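Local coordinates for protein parvulin 42 (Trypanosoma brucei brucei, PDB 6GMP) that probably catalyses the cis-trans isomerisation of peptidyl-prolyl bonds through its parvulin-type (PpiC) domain, the part present here, at residues 21-25 with 26-30; 87-90 with 91-95; 56-59 with 60-63. One frame throughout, in Å; residues are numbered along the deposited sequence.

How the interactions relate
The three contacts are local turns or caps within one parvulin-type domain and follow the chain in the order 21-30, 56-63, 87-95. None touches another: the centre of interaction 1 lies about 24 Å from that of interaction 2 and about 22 Å from that of interaction 3, and interactions 2 and 3 are also about 22 Å apart between centres, with nearest atoms about 9 Å apart. Interactions 2 and 3 both meet strand 114-120, F93 at H116 and F62 at Y119. Helix 59-69, which interaction 3 starts, is followed by S70, the partner of R27 in interaction 1. F93, edge-to-face with H116, is consistent with the proline pocket of Pin1-like parvulins; this evidence does not place interactions 1 and 3 there.

Interaction 1 of 3, residues 21-25 with 26-30; sequences PSSLA and PRNKG
S23 and N28 meet through their polar ends where the S23 hydroxyl closes an ST turn and also reaches into the bend that follows, in the loop between strand 6-13 and helix 37-49 of the parvulin domain. S23 OG accepts from A25 N at 3.3 Å, which defines the ST turn, and donates to N28 OD1 at 2.6 Å. The hydroxyl reaches the amide from above its carbonyl plane, 39° out of it. The first torsion of S23 (chi1 -174°), with OG trans to the backbone N, turns the hydroxyl to where it can reach both partners. The amide of N28 is held at its other end by E31, which receives ND2. Its OD1 also lies 3.9 Å above the plane of the R27 guanidinium, over the centre, while R27 NH2 bonds to S70 O.

The L24 and K29 side chains cross obliquely, L24 CD2 lying 4.1 Å from K29 CD. The lysine chain bends at chi2 and chi3, folding back over the backbone until NZ donates to L24 O at 2.7 Å. The bend is closed by a backbone bond, G30 N to S23 O, 2.8 Å long with an N-H...O angle of 172°.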
# COMPACT_ATOMS: atom_id res chain seq x y z
N PRO A 21 -9.39 2.60 -12.20
CA PRO A 21 -10.02 1.72 -11.22
C PRO A 21 -10.10 0.28 -11.70
O PRO A 21 -11.19 -0.26 -11.89
CB PRO A 21 -11.42 2.33 -11.07
CG PRO A 21 -11.70 2.91 -12.42
CD PRO A 21 -10.39 3.41 -12.94
N SER A 22 -8.94 -0.33 -11.90
CA SER A 22 -8.83 -1.74 -12.23
C SER A 22 -7.61 -2.28 -11.50
O SER A 22 -6.59 -1.59 -11.39
CB SER A 22 -8.67 -1.94 -13.74
OG SER A 22 -9.82 -1.49 -14.44
N SER A 23 -7.69 -3.51 -11.00
CA SER A 23 -6.52 -4.12 -10.39
C SER A 23 -5.48 -4.46 -11.43
O SER A 23 -5.80 -4.97 -12.52
CB SER A 23 -6.88 -5.41 -9.65
OG SER A 23 -5.73 -5.88 -8.97
N LEU A 24 -4.23 -4.20 -11.08
CA LEU A 24 -3.09 -4.58 -11.91
C LEU A 24 -2.22 -5.64 -11.23
O LEU A 24 -1.13 -5.96 -11.72
CB LEU A 24 -2.26 -3.35 -12.24
CG LEU A 24 -2.96 -2.33 -13.16
CD1 LEU A 24 -2.05 -1.15 -13.42
CD2 LEU A 24 -3.40 -2.96 -14.47
N ALA A 25 -2.70 -6.19 -10.11
CA ALA A 25 -2.00 -7.26 -9.42
C ALA A 25 -2.19 -8.58 -10.15
O ALA A 25 -3.23 -8.80 -10.75
CB ALA A 25 -2.53 -7.39 -8.02
N PRO A 26 -1.19 -9.48 -10.08
CA PRO A 26 -1.30 -10.78 -10.76
C PRO A 26 -2.53 -11.60 -10.37
O PRO A 26 -3.11 -12.31 -11.19
CB PRO A 26 -0.04 -11.51 -10.30
CG PRO A 26 0.95 -10.44 -10.04
CD PRO A 26 0.16 -9.28 -9.51
N ARG A 27 -2.90 -11.51 -9.10
CA ARG A 27 -3.98 -12.30 -8.53
C ARG A 27 -5.32 -12.11 -9.25
O ARG A 27 -6.08 -13.06 -9.45
CB ARG A 27 -4.05 -11.91 -7.05
CG ARG A 27 -5.31 -12.17 -6.30
CD ARG A 27 -5.10 -11.77 -4.84
NE ARG A 27 -5.00 -10.32 -4.68
CZ ARG A 27 -6.05 -9.50 -4.69
NH1 ARG A 27 -7.28 -9.97 -4.83
NH2 ARG A 27 -5.86 -8.19 -4.55
N ASN A 28 -5.58 -10.88 -9.68
CA ASN A 28 -6.87 -10.50 -10.22
C ASN A 28 -6.73 -9.40 -11.27
O ASN A 28 -7.55 -8.49 -11.35
CB ASN A 28 -7.79 -10.05 -9.09
CG ASN A 28 -7.31 -8.78 -8.41
OD1 ASN A 28 -6.13 -8.43 -8.49
ND2 ASN A 28 -8.22 -8.09 -7.74
N LYS A 29 -5.68 -9.50 -12.07
CA LYS A 29 -5.41 -8.55 -13.13
C LYS A 29 -6.66 -8.28 -13.97
O LYS A 29 -7.30 -9.20 -14.46
CB LYS A 29 -4.31 -9.10 -14.03
CG LYS A 29 -3.90 -8.18 -15.17
CD LYS A 29 -3.04 -7.03 -14.67
CE LYS A 29 -1.56 -7.27 -14.95
NZ LYS A 29 -0.71 -6.16 -14.42
N GLY A 30 -7.03 -7.01 -14.08
CA GLY A 30 -8.15 -6.62 -14.91
C GLY A 30 -9.46 -6.52 -14.16
O GLY A 30 -10.46 -6.08 -14.73

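Interaction 2 of 3, residues 87-90 with 91-95; sequences GTYT and EGFDT
The pairing of Y89 with F93 and of G87 with D94 is a local contact at the start of a helix: the loop after strand 80-84 turns through 87-90 and runs into helix 91-97 at the N-cap residue T90, on the surface of the parvulin domain. The first helical bond to return to the cap runs from D94 N to T90 O, 2.9 Å long with an N-H...O angle of 173°.

The polar half centres on D94. One carboxylate oxygen, OD1, accepts from G87 N at 3.0 Å, the amide coming in from above the carboxylate plane. The same oxygen receives a short 2.5 Å bond from water 1, which in turn accepts from Y89 N at 2.8 Å. CG of D94 stands anti to the backbone N (chi1 -174°), directing the carboxylate back over the loop, where two backbone amides of the turn are thus tied to OD1, one directly and one through water.

The apolar half is the pair Y89 and F93, whose side chains run side by side in the same direction. Y89 CD2 sits 3.4 Å above one face of the F93 ring, offset toward its rim. The ring planes are inclined at 44° with centroids 4.9 Å apart, an oblique pairing. F93 also meets H116 edge-to-face and rests on L81 and T111. In Pin1-like parvulins this stretch contributes to the hydrophobic pocket for the substrate proline, consistent with a similar part for F93 here.

Chemically, two donors converging on D94 OD1, close to the N-terminal end of a helix, would probably favour a negatively charged carboxylate.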
# COMPACT_ATOMS: atom_id res chain seq x y z
N GLY A 87 10.40 13.70 -2.04
CA GLY A 87 10.05 14.74 -3.00
C GLY A 87 9.68 14.21 -4.37
O GLY A 87 9.36 14.99 -5.28
N THR A 88 9.72 12.89 -4.54
CA THR A 88 9.46 12.26 -5.83
C THR A 88 7.99 11.92 -6.03
O THR A 88 7.39 12.30 -7.04
CB THR A 88 10.28 10.98 -5.99
OG1 THR A 88 11.67 11.28 -5.82
CG2 THR A 88 10.09 10.39 -7.37
N TYR A 89 7.42 11.22 -5.05
CA TYR A 89 6.02 10.84 -5.09
C TYR A 89 5.17 12.01 -4.62
O TYR A 89 5.70 13.00 -4.12
CB TYR A 89 5.76 9.61 -4.21
CG TYR A 89 6.31 8.31 -4.77
CD1 TYR A 89 7.41 8.30 -5.63
CD2 TYR A 89 5.73 7.11 -4.46
CE1 TYR A 89 7.91 7.12 -6.13
CE2 TYR A 89 6.22 5.92 -4.96
CZ TYR A 89 7.31 5.93 -5.79
OH TYR A 89 7.79 4.74 -6.28
N THR A 90 3.86 11.88 -4.77
CA THR A 90 2.92 12.89 -4.29
C THR A 90 3.17 13.19 -2.81
O THR A 90 3.57 12.30 -2.05
CB THR A 90 1.47 12.41 -4.44
OG1 THR A 90 1.29 11.20 -3.70
CG2 THR A 90 1.13 12.16 -5.90
N GLU A 91 2.91 14.43 -2.41
CA GLU A 91 3.20 14.90 -1.05
C GLU A 91 2.54 14.04 0.03
O GLU A 91 3.13 13.82 1.09
CB GLU A 91 2.76 16.35 -0.88
CG GLU A 91 3.33 17.01 0.37
CD GLU A 91 2.95 18.49 0.49
OE1 GLU A 91 2.30 19.02 -0.44
OE2 GLU A 91 3.30 19.12 1.51
N GLY A 92 1.33 13.55 -0.24
CA GLY A 92 0.61 12.75 0.73
C GLY A 92 1.35 11.47 1.05
O GLY A 92 1.47 11.07 2.21
N PHE A 93 1.84 10.82 0.01
CA PHE A 93 2.58 9.56 0.13
C PHE A 93 3.92 9.84 0.78
O PHE A 93 4.32 9.18 1.75
CB PHE A 93 2.79 8.96 -1.26
CG PHE A 93 3.49 7.62 -1.25
CD1 PHE A 93 4.87 7.54 -1.11
CD2 PHE A 93 2.78 6.46 -1.42
CE1 PHE A 93 5.50 6.32 -1.12
CE2 PHE A 93 3.41 5.24 -1.43
CZ PHE A 93 4.78 5.17 -1.29
N ASP A 94 4.62 10.81 0.22
CA ASP A 94 5.97 11.13 0.63
C ASP A 94 6.08 11.42 2.12
O ASP A 94 6.97 10.90 2.79
CB ASP A 94 6.48 12.32 -0.17
CG ASP A 94 7.93 12.62 0.10
OD1 ASP A 94 8.78 11.84 -0.38
OD2 ASP A 94 8.21 13.61 0.80
N THR A 95 5.17 12.24 2.65
CA THR A 95 5.27 12.67 4.05
C THR A 95 5.13 11.48 5.00
O THR A 95 5.90 11.35 5.96
CB THR A 95 4.25 13.77 4.40
OG1 THR A 95 4.43 14.17 5.77
CG2 THR A 95 2.82 13.29 4.21
O HOH W 1 8.75 10.66 -2.64

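Interaction 3 of 3, residues 56-59 with 60-63; sequences TWSL and DEFV
S58 and E61 form a capping box at the N-terminus of helix 59-69 in the parvulin domain, with S58 as the N-cap. The two reciprocal hydrogen bonds establish it: E61 N donates to S58 OG at 3.0 Å and S58 N donates to E61 OE1 at 2.9 Å. The amide of S58 meets the carboxylate from above its plane, 41° out of it. S58 places OG between its backbone N and carbonyl carbon (chi1 68°), facing the E61 amide. Water 2 gives a further bond to OE1 while joining it to T56 O.

Backbone bonds continue the helix, F62 N to S58 O and V63 N to L59 O.

Aromatic packing comes from W57 and F62. The edge of F62 is turned toward the face of the tryptophan six-membered ring in an offset edge-to-face pair, centroids 5.9 Å apart and planes at 65°. F62 also stacks on Y119, whose OH bonds to W57 O, and this joins the helix start to strand 114-120. Separately, W57 makes a cation-pi contact with R54.

Aliphatic packing joins L59 and V63, both of which touch Y9 of strand 6-13, and brings CD1 of L59 to 3.8 Å from CG2 of V63.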
# COMPACT_ATOMS: atom_id res chain seq x y z
N THR A 56 6.77 -3.66 14.66
CA THR A 56 7.34 -3.67 13.33
C THR A 56 6.90 -4.96 12.69
O THR A 56 6.49 -5.90 13.39
CB THR A 56 8.88 -3.60 13.35
OG1 THR A 56 9.40 -4.65 14.17
CG2 THR A 56 9.34 -2.25 13.86
N TRP A 57 7.00 -5.01 11.36
CA TRP A 57 6.66 -6.21 10.61
C TRP A 57 7.91 -6.70 9.90
O TRP A 57 8.75 -5.90 9.48
CB TRP A 57 5.62 -5.92 9.54
CG TRP A 57 4.28 -5.40 9.97
CD1 TRP A 57 3.98 -4.55 11.01
CD2 TRP A 57 3.05 -5.68 9.32
NE1 TRP A 57 2.63 -4.29 11.03
CE2 TRP A 57 2.03 -4.97 10.00
CE3 TRP A 57 2.71 -6.44 8.20
CZ2 TRP A 57 0.70 -5.03 9.61
CZ3 TRP A 57 1.39 -6.50 7.81
CH2 TRP A 57 0.40 -5.79 8.52
N SER A 58 8.01 -8.01 9.72
CA SER A 58 9.03 -8.54 8.85
C SER A 58 8.60 -8.32 7.41
O SER A 58 7.43 -8.04 7.13
CB SER A 58 9.21 -10.04 9.09
OG SER A 58 8.06 -10.74 8.65
N LEU A 59 9.54 -8.45 6.48
CA LEU A 59 9.20 -8.32 5.07
C LEU A 59 8.17 -9.38 4.68
O LEU A 59 7.20 -9.07 4.02
CB LEU A 59 10.44 -8.43 4.18
CG LEU A 59 10.16 -8.34 2.68
CD1 LEU A 59 9.43 -7.05 2.32
CD2 LEU A 59 11.45 -8.43 1.91
N ASP A 60 8.38 -10.62 5.13
CA ASP A 60 7.46 -11.71 4.81
C ASP A 60 6.05 -11.38 5.30
O ASP A 60 5.07 -11.60 4.60
CB ASP A 60 7.94 -13.02 5.42
CG ASP A 60 9.23 -13.52 4.80
OD1 ASP A 60 9.52 -13.17 3.63
OD2 ASP A 60 9.97 -14.27 5.47
N GLU A 61 5.94 -10.83 6.51
CA GLU A 61 4.63 -10.43 7.03
C GLU A 61 3.94 -9.37 6.17
O GLU A 61 2.73 -9.44 5.91
CB GLU A 61 4.77 -9.93 8.46
CG GLU A 61 4.93 -11.05 9.48
CD GLU A 61 5.41 -10.59 10.84
OE1 GLU A 61 5.82 -9.42 10.98
OE2 GLU A 61 5.38 -11.41 11.80
N PHE A 62 4.69 -8.39 5.70
CA PHE A 62 4.07 -7.38 4.87
C PHE A 62 3.68 -7.91 3.49
O PHE A 62 2.62 -7.58 2.96
CB PHE A 62 4.97 -6.16 4.71
CG PHE A 62 4.25 -4.98 4.11
CD1 PHE A 62 3.31 -4.30 4.87
CD2 PHE A 62 4.45 -4.61 2.80
CE1 PHE A 62 2.60 -3.24 4.33
CE2 PHE A 62 3.74 -3.54 2.25
CZ PHE A 62 2.82 -2.86 3.03
N VAL A 63 4.55 -8.73 2.91
CA VAL A 63 4.31 -9.31 1.59
C VAL A 63 3.05 -10.18 1.62
O VAL A 63 2.33 -10.27 0.63
CB VAL A 63 5.55 -10.09 1.15
CG1 VAL A 63 5.22 -11.04 0.01
CG2 VAL A 63 6.64 -9.10 0.75
O HOH W 2 6.32 -8.62 13.64